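Local coordinates for esterase (Alcaligenes sp., PDB 1QLW), which probably hydrolyses carboxylic esters, as a bacterial esterase with the alpha/beta hydrolase fold, at residues P64-G75 with Y97-G108; A194-H205 with N219-V229. All coordinates share one frame; numbering follows the deposited sequence.

Interaction 1. Residues P64-G75 with Y97-G108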
loop_
_atom_site.group_PDB
_atom_site.type_symbol
_atom_site.label_atom_id
_atom_site.label_comp_id
_atom_site.label_asym_id
_atom_site.label_seq_id
_atom_site.Cartn_x
_atom_site.Cartn_y
_atom_site.Cartn_z
ATOM N N PRO A 64 -14.440 16.029 -1.971
ATOM C CA PRO A 64 -13.162 15.352 -2.147
ATOM C C PRO A 64 -13.102 14.596 -3.465
ATOM O O PRO A 64 -14.136 14.197 -3.997
ATOM C CB PRO A 64 -13.133 14.328 -1.006
ATOM C CG PRO A 64 -14.021 14.927 0.040
ATOM C CD PRO A 64 -15.158 15.496 -0.801
ATOM N N ILE A 65 -11.901 14.320 -3.940
ATOM C CA ILE A 65 -11.669 13.471 -5.090
ATOM C C ILE A 65 -11.159 12.121 -4.588
ATOM O O ILE A 65 -10.205 12.062 -3.814
ATOM C CB ILE A 65 -10.690 14.103 -6.087
ATOM C CG1 ILE A 65 -11.205 15.464 -6.580
ATOM C CG2 ILE A 65 -10.425 13.153 -7.251
ATOM C CD1 ILE A 65 -10.213 16.285 -7.374
ATOM N N THR A 66 -11.824 11.059 -5.031
ATOM C CA THR A 66 -11.398 9.690 -4.749
ATOM C C THR A 66 -10.687 9.166 -5.992
ATOM O O THR A 66 -11.286 9.132 -7.077
ATOM C CB THR A 66 -12.609 8.829 -4.374
ATOM O OG1 THR A 66 -13.208 9.322 -3.170
ATOM C CG2 THR A 66 -12.210 7.385 -4.151
ATOM N N LEU A 67 -9.435 8.767 -5.850
ATOM C CA LEU A 67 -8.579 8.304 -6.938
ATOM C C LEU A 67 -8.477 6.789 -6.926
ATOM O O LEU A 67 -8.109 6.210 -5.902
ATOM C CB LEU A 67 -7.182 8.927 -6.852
ATOM C CG LEU A 67 -7.103 10.450 -6.941
ATOM C CD1 LEU A 67 -5.672 10.920 -6.652
ATOM C CD2 LEU A 67 -7.527 10.930 -8.316
ATOM N N ILE A 68 -8.813 6.171 -8.056
ATOM C CA ILE A 68 -9.027 4.737 -8.168
ATOM C C ILE A 68 -8.154 4.159 -9.275
ATOM O O ILE A 68 -8.439 4.358 -10.471
ATOM C CB ILE A 68 -10.519 4.463 -8.457
ATOM C CG1 ILE A 68 -11.467 5.192 -7.485
ATOM C CG2 ILE A 68 -10.798 2.967 -8.482
ATOM C CD1 ILE A 68 -12.833 5.443 -8.083
ATOM N N HIS A 69 -7.075 3.481 -8.915
ATOM C CA HIS A 69 -6.137 2.917 -9.871
ATOM C C HIS A 69 -6.754 1.774 -10.680
ATOM O O HIS A 69 -7.789 1.216 -10.327
ATOM C CB HIS A 69 -4.867 2.427 -9.146
ATOM C CG HIS A 69 -5.156 1.247 -8.256
ATOM N ND1 HIS A 69 -5.279 -0.026 -8.790
ATOM C CD2 HIS A 69 -5.363 1.124 -6.931
ATOM C CE1 HIS A 69 -5.577 -0.854 -7.781
ATOM N NE2 HIS A 69 -5.636 -0.190 -6.637
ATOM N N GLY A 70 -6.040 1.425 -11.753
ATOM C CA GLY A 70 -6.448 0.356 -12.640
ATOM C C GLY A 70 -5.641 -0.920 -12.473
ATOM O O GLY A 70 -5.245 -1.264 -11.352
ATOM N N CYS A 71 -5.484 -1.681 -13.557
ATOM C CA CYS A 71 -4.866 -2.990 -13.446
ATOM C C CYS A 71 -3.411 -2.889 -13.065
ATOM O O CYS A 71 -2.726 -1.904 -13.324
ATOM C CB CYS A 71 -4.901 -3.831 -14.720
ATOM S SG CYS A 71 -3.468 -3.656 -15.806
ATOM N N CYS A 72 -2.896 -3.961 -12.441
ATOM C CA CYS A 72 -1.465 -4.189 -12.417
ATOM C C CYS A 72 -0.699 -3.149 -11.612
ATOM O O CYS A 72 0.529 -3.074 -11.719
ATOM C CB CYS A 72 -0.949 -4.167 -13.896
ATOM S SG CYS A 72 -1.993 -4.902 -15.133
ATOM N N LEU A 73 -1.395 -2.352 -10.823
ATOM C CA LEU A 73 -0.897 -1.165 -10.161
ATOM C C LEU A 73 -1.619 -1.023 -8.828
ATOM O O LEU A 73 -2.575 -1.749 -8.548
ATOM C CB LEU A 73 -1.171 0.079 -11.034
ATOM C CG LEU A 73 -0.439 0.153 -12.368
ATOM C CD1 LEU A 73 -1.127 1.171 -13.289
ATOM C CD2 LEU A 73 1.018 0.504 -12.151
ATOM N N THR A 74 -1.169 -0.067 -8.031
ATOM C CA THR A 74 -1.807 0.257 -6.761
ATOM C C THR A 74 -2.055 1.758 -6.730
ATOM O O THR A 74 -1.892 2.472 -7.725
ATOM C CB THR A 74 -0.939 -0.158 -5.561
ATOM O OG1 THR A 74 0.210 0.698 -5.481
ATOM C CG2 THR A 74 -0.542 -1.617 -5.641
ATOM N N GLY A 75 -2.443 2.282 -5.571
ATOM C CA GLY A 75 -2.619 3.720 -5.404
ATOM C C GLY A 75 -1.342 4.503 -5.604
ATOM O O GLY A 75 -1.390 5.730 -5.795
ATOM N N TYR A 97 -8.194 20.372 -3.061
ATOM C CA TYR A 97 -9.090 19.238 -2.944
ATOM C C TYR A 97 -8.552 18.224 -1.942
ATOM O O TYR A 97 -7.395 17.828 -1.995
ATOM C CB TYR A 97 -9.200 18.502 -4.293
ATOM C CG TYR A 97 -9.987 19.283 -5.316
ATOM C CD1 TYR A 97 -11.362 19.115 -5.402
ATOM C CD2 TYR A 97 -9.382 20.170 -6.193
ATOM C CE1 TYR A 97 -12.138 19.788 -6.315
ATOM C CE2 TYR A 97 -10.166 20.859 -7.127
ATOM C CZ TYR A 97 -11.529 20.681 -7.155
ATOM O OH TYR A 97 -12.342 21.340 -8.059
ATOM N N SER A 98 -9.442 17.756 -1.075
ATOM C CA SER A 98 -9.158 16.560 -0.311
ATOM C C SER A 98 -9.054 15.353 -1.229
ATOM O O SER A 98 -9.797 15.284 -2.212
ATOM C CB SER A 98 -10.255 16.316 0.708
ATOM O OG SER A 98 -10.248 17.377 1.649
ATOM N N THR A 99 -8.135 14.458 -0.913
ATOM C CA THR A 99 -7.931 13.280 -1.733
ATOM C C THR A 99 -8.090 12.006 -0.906
ATOM O O THR A 99 -7.660 11.929 0.250
ATOM C CB THR A 99 -6.554 13.206 -2.397
ATOM O OG1 THR A 99 -5.560 13.132 -1.385
ATOM C CG2 THR A 99 -6.346 14.401 -3.311
ATOM N N TYR A 100 -8.745 11.035 -1.520
ATOM C CA TYR A 100 -8.945 9.701 -0.937
ATOM C C TYR A 100 -8.361 8.722 -1.950
ATOM O O TYR A 100 -8.949 8.557 -3.017
ATOM C CB TYR A 100 -10.409 9.430 -0.626
ATOM C CG TYR A 100 -10.915 10.239 0.542
ATOM C CD1 TYR A 100 -11.157 11.597 0.449
ATOM C CD2 TYR A 100 -11.126 9.652 1.783
ATOM C CE1 TYR A 100 -11.536 12.345 1.545
ATOM C CE2 TYR A 100 -11.539 10.381 2.878
ATOM C CZ TYR A 100 -11.738 11.731 2.764
ATOM O OH TYR A 100 -12.136 12.478 3.840
ATOM N N VAL A 101 -7.199 8.168 -1.668
ATOM C CA VAL A 101 -6.473 7.322 -2.622
ATOM C C VAL A 101 -6.589 5.887 -2.133
ATOM O O VAL A 101 -6.112 5.559 -1.036
ATOM C CB VAL A 101 -5.008 7.744 -2.766
ATOM C CG1 VAL A 101 -4.280 6.797 -3.722
ATOM C CG2 VAL A 101 -4.868 9.186 -3.250
ATOM N N ILE A 102 -7.210 5.039 -2.944
ATOM C CA ILE A 102 -7.495 3.670 -2.538
ATOM C C ILE A 102 -6.486 2.677 -3.093
ATOM O O ILE A 102 -5.785 2.940 -4.069
ATOM C CB ILE A 102 -8.928 3.245 -2.934
ATOM C CG1 ILE A 102 -9.107 3.034 -4.432
ATOM C CG2 ILE A 102 -9.934 4.262 -2.406
ATOM C CD1 ILE A 102 -9.843 1.843 -4.899
ATOM N N ASP A 103 -6.445 1.505 -2.436
ATOM C CA ASP A 103 -5.996 0.285 -3.100
ATOM C C ASP A 103 -7.261 -0.561 -3.310
ATOM O O ASP A 103 -8.019 -0.782 -2.369
ATOM C CB ASP A 103 -4.967 -0.529 -2.324
ATOM C CG ASP A 103 -3.580 0.097 -2.337
ATOM O OD1 ASP A 103 -3.320 0.977 -3.202
ATOM O OD2 ASP A 103 -2.716 -0.355 -1.545
ATOM N N GLN A 104 -7.468 -0.996 -4.556
ATOM C CA GLN A 104 -8.625 -1.829 -4.845
ATOM C C GLN A 104 -8.688 -3.035 -3.916
ATOM O O GLN A 104 -7.655 -3.536 -3.459
ATOM C CB GLN A 104 -8.561 -2.397 -6.256
ATOM C CG GLN A 104 -8.947 -1.461 -7.386
ATOM C CD GLN A 104 -9.042 -2.195 -8.703
ATOM O OE1 GLN A 104 -9.582 -3.316 -8.754
ATOM N NE2 GLN A 104 -8.526 -1.615 -9.770
ATOM N N SER A 105 -9.896 -3.530 -3.697
ATOM C CA SER A 105 -10.040 -4.818 -3.023
ATOM C C SER A 105 -9.109 -5.827 -3.693
ATOM O O SER A 105 -9.011 -5.890 -4.923
ATOM C CB SER A 105 -11.484 -5.278 -3.151
ATOM O OG SER A 105 -12.377 -4.407 -2.493
ATOM N N GLY A 106 -8.414 -6.615 -2.882
ATOM C CA GLY A 106 -7.538 -7.646 -3.392
ATOM C C GLY A 106 -6.291 -7.145 -4.090
ATOM O O GLY A 106 -5.731 -7.888 -4.899
ATOM N N ARG A 107 -5.854 -5.939 -3.780
ATOM C CA ARG A 107 -4.670 -5.339 -4.378
ATOM C C ARG A 107 -3.944 -4.540 -3.293
ATOM O O ARG A 107 -4.568 -3.936 -2.439
ATOM C CB ARG A 107 -5.042 -4.396 -5.536
ATOM C CG ARG A 107 -3.910 -3.994 -6.453
ATOM C CD ARG A 107 -3.572 -5.000 -7.545
ATOM N NE ARG A 107 -4.747 -5.333 -8.349
ATOM C CZ ARG A 107 -5.306 -4.525 -9.246
ATOM N NH1 ARG A 107 -4.697 -3.392 -9.567
ATOM N NH2 ARG A 107 -6.470 -4.854 -9.773
ATOM N N GLY A 108 -2.613 -4.456 -3.383
ATOM C CA GLY A 108 -1.896 -3.554 -2.492
ATOM C C GLY A 108 -2.167 -3.895 -1.035
ATOM O O GLY A 108 -2.024 -5.057 -0.605
HETATM O O HOH W 1 -6.049 4.421 -6.331
#

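Interaction 2. Residues A194-H205 with N219-V229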
loop_
_atom_site.group_PDB
_atom_site.type_symbol
_atom_site.label_atom_id
_atom_site.label_comp_id
_atom_site.label_asym_id
_atom_site.label_seq_id
_atom_site.Cartn_x
_atom_site.Cartn_y
_atom_site.Cartn_z
ATOM N N ALA A 194 -18.471 6.818 -0.735
ATOM C CA ALA A 194 -19.183 8.019 -1.183
ATOM C C ALA A 194 -20.253 8.445 -0.187
ATOM O O ALA A 194 -20.454 9.644 0.050
ATOM C CB ALA A 194 -19.754 7.810 -2.568
ATOM N N ILE A 195 -20.975 7.474 0.362
ATOM C CA ILE A 195 -22.024 7.766 1.346
ATOM C C ILE A 195 -21.396 8.329 2.604
ATOM O O ILE A 195 -21.883 9.302 3.181
ATOM C CB ILE A 195 -22.858 6.505 1.601
ATOM C CG1 ILE A 195 -23.666 6.161 0.340
ATOM C CG2 ILE A 195 -23.781 6.667 2.796
ATOM C CD1 ILE A 195 -24.267 4.769 0.366
ATOM N N LYS A 196 -20.296 7.754 3.064
ATOM C CA LYS A 196 -19.587 8.223 4.245
ATOM C C LYS A 196 -19.165 9.678 4.068
ATOM O O LYS A 196 -19.296 10.487 4.985
ATOM C CB LYS A 196 -18.343 7.371 4.518
ATOM C CG LYS A 196 -17.386 7.879 5.576
ATOM C CD LYS A 196 -16.138 7.022 5.708
ATOM C CE LYS A 196 -15.134 7.513 6.727
ATOM N NZ LYS A 196 -15.682 7.604 8.103
ATOM N N LEU A 197 -18.617 9.993 2.901
ATOM C CA LEU A 197 -18.133 11.342 2.630
ATOM C C LEU A 197 -19.263 12.320 2.335
ATOM O O LEU A 197 -19.055 13.525 2.469
ATOM C CB LEU A 197 -17.156 11.321 1.452
ATOM C CG LEU A 197 -15.874 10.513 1.680
ATOM C CD1 LEU A 197 -14.981 10.587 0.460
ATOM C CD2 LEU A 197 -15.139 10.958 2.940
ATOM N N ASP A 198 -20.413 11.824 1.904
ATOM C CA ASP A 198 -21.546 12.650 1.541
ATOM C C ASP A 198 -21.182 13.559 0.377
ATOM O O ASP A 198 -21.493 14.745 0.363
ATOM C CB ASP A 198 -22.103 13.420 2.735
ATOM C CG ASP A 198 -23.475 14.017 2.458
ATOM O OD1 ASP A 198 -24.249 13.395 1.701
ATOM O OD2 ASP A 198 -23.735 15.115 2.986
ATOM N N GLY A 199 -20.588 12.968 -0.667
ATOM C CA GLY A 199 -20.315 13.699 -1.889
ATOM C C GLY A 199 -18.850 13.675 -2.260
ATOM O O GLY A 199 -18.032 14.360 -1.643
ATOM N N THR A 200 -18.505 12.897 -3.269
ATOM C CA THR A 200 -17.142 12.820 -3.759
ATOM C C THR A 200 -17.161 12.699 -5.273
ATOM O O THR A 200 -18.112 12.185 -5.878
ATOM C CB THR A 200 -16.390 11.610 -3.135
ATOM O OG1 THR A 200 -15.026 11.571 -3.573
ATOM C CG2 THR A 200 -17.029 10.271 -3.464
ATOM N N VAL A 201 -16.099 13.178 -5.881
ATOM C CA VAL A 201 -15.857 13.004 -7.298
ATOM C C VAL A 201 -15.050 11.704 -7.421
ATOM O O VAL A 201 -13.951 11.621 -6.860
ATOM C CB VAL A 201 -15.051 14.150 -7.898
ATOM C CG1 VAL A 201 -14.679 13.892 -9.347
ATOM C CG2 VAL A 201 -15.814 15.464 -7.737
ATOM N N LEU A 202 -15.543 10.715 -8.149
ATOM C CA LEU A 202 -14.833 9.462 -8.363
ATOM C C LEU A 202 -13.994 9.575 -9.623
ATOM O O LEU A 202 -14.561 9.847 -10.686
ATOM C CB LEU A 202 -15.810 8.289 -8.481
ATOM C CG LEU A 202 -16.708 8.025 -7.269
ATOM C CD1 LEU A 202 -17.662 6.872 -7.549
ATOM C CD2 LEU A 202 -15.932 7.765 -5.994
ATOM N N LEU A 203 -12.697 9.335 -9.517
ATOM C CA LEU A 203 -11.775 9.408 -10.648
ATOM C C LEU A 203 -11.096 8.051 -10.788
ATOM O O LEU A 203 -10.389 7.595 -9.899
ATOM C CB LEU A 203 -10.779 10.535 -10.442
ATOM C CG LEU A 203 -9.918 10.876 -11.660
ATOM C CD1 LEU A 203 -9.428 12.310 -11.576
ATOM C CD2 LEU A 203 -8.778 9.900 -11.803
ATOM N N SER A 204 -11.363 7.389 -11.912
ATOM C CA SER A 204 -10.873 6.041 -12.169
ATOM C C SER A 204 -10.017 5.961 -13.414
ATOM O O SER A 204 -9.847 6.926 -14.165
ATOM C CB SER A 204 -12.034 5.064 -12.240
ATOM O OG SER A 204 -12.841 5.397 -13.351
ATOM N N HIS A 205 -9.464 4.772 -13.665
ATOM C CA HIS A 205 -8.478 4.563 -14.714
ATOM C C HIS A 205 -8.554 3.154 -15.263
ATOM O O HIS A 205 -8.439 2.198 -14.501
ATOM C CB HIS A 205 -7.063 4.787 -14.121
ATOM C CG HIS A 205 -5.935 4.743 -15.100
ATOM N ND1 HIS A 205 -4.706 4.214 -14.745
ATOM C CD2 HIS A 205 -5.858 5.172 -16.380
ATOM C CE1 HIS A 205 -3.945 4.347 -15.832
ATOM N NE2 HIS A 205 -4.589 4.928 -16.831
ATOM N N ASN A 219 -26.107 2.475 -6.395
ATOM C CA ASN A 219 -26.631 3.493 -5.482
ATOM C C ASN A 219 -25.993 4.825 -5.842
ATOM O O ASN A 219 -24.773 4.959 -5.740
ATOM C CB ASN A 219 -26.283 3.085 -4.052
ATOM C CG ASN A 219 -26.941 3.961 -3.022
ATOM O OD1 ASN A 219 -27.417 5.054 -3.361
ATOM N ND2 ASN A 219 -27.041 3.513 -1.774
ATOM N N PRO A 220 -26.756 5.814 -6.305
ATOM C CA PRO A 220 -26.174 7.079 -6.707
ATOM C C PRO A 220 -25.775 7.972 -5.541
ATOM O O PRO A 220 -25.140 9.017 -5.763
ATOM C CB PRO A 220 -27.285 7.727 -7.532
ATOM C CG PRO A 220 -28.529 7.175 -6.931
ATOM C CD PRO A 220 -28.216 5.743 -6.549
ATOM N N LYS A 221 -26.148 7.637 -4.317
ATOM C CA LYS A 221 -25.925 8.506 -3.177
ATOM C C LYS A 221 -24.454 8.833 -2.967
ATOM O O LYS A 221 -23.593 7.971 -2.901
ATOM C CB LYS A 221 -26.500 7.891 -1.903
ATOM C CG LYS A 221 -26.400 8.775 -0.669
ATOM C CD LYS A 221 -27.208 8.202 0.486
ATOM C CE LYS A 221 -27.186 9.153 1.673
ATOM N NZ LYS A 221 -27.326 10.569 1.236
ATOM N N GLY A 222 -24.183 10.121 -2.860
ATOM C CA GLY A 222 -22.842 10.617 -2.579
ATOM C C GLY A 222 -21.918 10.717 -3.776
ATOM O O GLY A 222 -20.745 11.086 -3.599
ATOM N N ILE A 223 -22.397 10.401 -4.982
ATOM C CA ILE A 223 -21.543 10.464 -6.162
ATOM C C ILE A 223 -21.780 11.784 -6.866
ATOM O O ILE A 223 -22.812 11.988 -7.518
ATOM C CB ILE A 223 -21.774 9.282 -7.110
ATOM C CG1 ILE A 223 -21.579 7.991 -6.316
ATOM C CG2 ILE A 223 -20.847 9.366 -8.318
ATOM C CD1 ILE A 223 -21.824 6.729 -7.085
ATOM N N THR A 224 -20.845 12.705 -6.756
ATOM C CA THR A 224 -21.041 14.066 -7.244
ATOM C C THR A 224 -20.754 14.183 -8.724
ATOM O O THR A 224 -21.463 14.898 -9.435
ATOM C CB THR A 224 -20.109 14.995 -6.430
ATOM O OG1 THR A 224 -20.337 14.784 -5.033
ATOM C CG2 THR A 224 -20.313 16.446 -6.804
ATOM N N ALA A 225 -19.726 13.502 -9.174
ATOM C CA ALA A 225 -19.292 13.540 -10.552
ATOM C C ALA A 225 -18.356 12.353 -10.775
ATOM O O ALA A 225 -17.837 11.799 -9.803
ATOM C CB ALA A 225 -18.555 14.835 -10.883
ATOM N N ILE A 226 -18.170 11.983 -12.030
ATOM C CA ILE A 226 -17.284 10.884 -12.393
ATOM C C ILE A 226 -16.305 11.360 -13.452
ATOM O O ILE A 226 -16.736 11.932 -14.450
ATOM C CB ILE A 226 -18.068 9.658 -12.897
ATOM C CG1 ILE A 226 -18.995 9.123 -11.813
ATOM C CG2 ILE A 226 -17.140 8.608 -13.471
ATOM C CD1 ILE A 226 -19.993 8.104 -12.295
ATOM N N VAL A 227 -15.034 11.052 -13.228
ATOM C CA VAL A 227 -13.977 11.265 -14.195
ATOM C C VAL A 227 -13.353 9.897 -14.483
ATOM O O VAL A 227 -12.947 9.230 -13.533
ATOM C CB VAL A 227 -12.904 12.252 -13.728
ATOM C CG1 VAL A 227 -11.788 12.391 -14.755
ATOM C CG2 VAL A 227 -13.512 13.603 -13.372
ATOM N N SER A 228 -13.305 9.481 -15.738
ATOM C CA SER A 228 -12.739 8.165 -16.063
ATOM C C SER A 228 -11.639 8.381 -17.093
ATOM O O SER A 228 -11.918 8.877 -18.186
ATOM C CB SER A 228 -13.876 7.259 -16.523
ATOM O OG SER A 228 -13.545 5.921 -16.753
ATOM N N VAL A 229 -10.418 7.998 -16.742
ATOM C CA VAL A 229 -9.253 8.129 -17.608
ATOM C C VAL A 229 -9.042 6.839 -18.389
ATOM O O VAL A 229 -8.779 5.790 -17.768
ATOM C CB VAL A 229 -8.009 8.479 -16.779
ATOM C CG1 VAL A 229 -6.813 8.583 -17.704
ATOM C CG2 VAL A 229 -8.247 9.769 -16.014
HETATM O O HOH W 2 -24.379 10.360 2.367
#

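Interaction 1. Residues P64-G75 with Y97-G108
Ile65, Leu67, Tyr100 and Ile102 zip the parallel strands 65-68 and 99-103 together at 21°, in a beta-alpha-beta unit crossing over through helix 88-94. The backbone ladder opens with Ile65 N to Ser98 O (2.9 Å) and fades into a weak bond from Ile102 N to Leu67 O (3.3 Å). A water bridges the diverging strands, donating to Leu67 O and Ile102 O and accepting from His69 N. Among the apolar contacts, Ile65 CD1 sits over one face of Tyr97, offset toward the rim, 3.9 Å from the ring centroid in a CH-pi contact that helix 306-319 covers. Tyr100, on the opposite face of the sheet, has Pro64 alongside it, Pro64 CB to Tyr100 CE1 3.6 Å. Side-chain bonds dominate past the strands. With its CG between backbone N and carbonyl carbon (chi1 67°), the His69 ring turns toward 97-108. His69 NE2 accepts from Gln104 N (2.9 Å), almost straight but tilted from the ring plane, while ND1 donates in plane to a lone pair of Gly70 O. Arg107, bent at chi2 and chi3, uses NH1 in its guanidinium plane to bind Gly70 O (2.8 Å) and Leu73 O (2.9 Å), the ends of the type II turn containing the Cys71-Cys72 disulfide; NH2 forms a salt bridge with Asp175. A leucine in place of Arg107 would probably leave both turn carbonyls without this shared donor and Asp175 without its charged mate. Asp103 OD1 receives Gly75 N (2.8 Å) nearly head-on and also pairs with Arg109 of the second subunit. Bonds at both ring nitrogens fix the rotation of His69, and Arg107 NH1 ties the disulfide turn's first and last carbonyls together, consistent with a rigid loop at the C-terminal strand ends, where alpha/beta hydrolases place their active site.

Interaction 2. Residues A194-H205 with N219-V229
Leu203 and Val227 run alongside each other on one face of the sheet, with Leu203 CG 3.9 Å from Val227 CB. Leu203 CG stands anti to the backbone N (chi1 -170°), as does Val227 CG1, which aligns the two side chains. Val201 CG1 meets Val227 CG2 at 4.2 Å, extending this apolar face under helix 306-319. On the other face Leu202 CD1 touches Ile223 CG2 (4.1 Å), close to helix 211-218, the crossover of this beta-alpha-beta unit. Between the faces runs a parallel ladder, its bonds including Val227 N to Leu202 O (2.9 Å) and Val229 N to Ser204 O (2.8 Å). The register slips at Thr224: Thr200 pairs with Ile223 but Leu202 with Ile226, so 223-229 carries one extra residue, and Ala225 N is buried with no partner. Toward the C-terminal ends the contact turns polar. Val229 O lies at the edge of the His205 ring, 3.3 Å from CD2, while NE2 bonds to His298 O and the two histidine rings stack. Ser204 OG and Ser228 OG both turn to Gly209 O, the former weakly. At the opposite end Gly222 fits against helix 185-197, where a CB would clash with Ala194 O. Ile195 CG1 rests across the Lys221 chain, whose NZ is 4.2 Å from Asp198 OD1, too far for a salt bridge; a water donates to Asp198 OD1 and accepts weakly from Lys221 NZ. Thus backbone bonds and hydrocarbon packing hold the strands mid-sheet, a loose hydrated charge pair marks the surface end, and hydroxyl and imidazole groups gather at the other, where strand 200-205 probably runs into the nucleophile elbow of the fold.

Overall arrangement
Interactions 1 and 2 are neighbouring parts of one sheet, their centres about 13 Å apart, joined where strand 65-68 runs beside strand 200-205. Ile68 N probably bonds to Leu203 O (2.8 Å), and Thr200 OG1 probably to Pro64 O (2.8 Å). The strand order is 99-103, 65-68, 200-205, 223-229. Tyr100 OH also packs on Leu197 CD2 (3.5 Å) of helix 185-197. The contacts meet again at the C-terminal ends of the strands: Ser208 OG bonds to His69 O and to His205 O. A sulfate, probably from the crystallisation liquor, lies about 4 Å from the Cys71 side chain and may mark a pocket at these ends, where the fold usually has its active site.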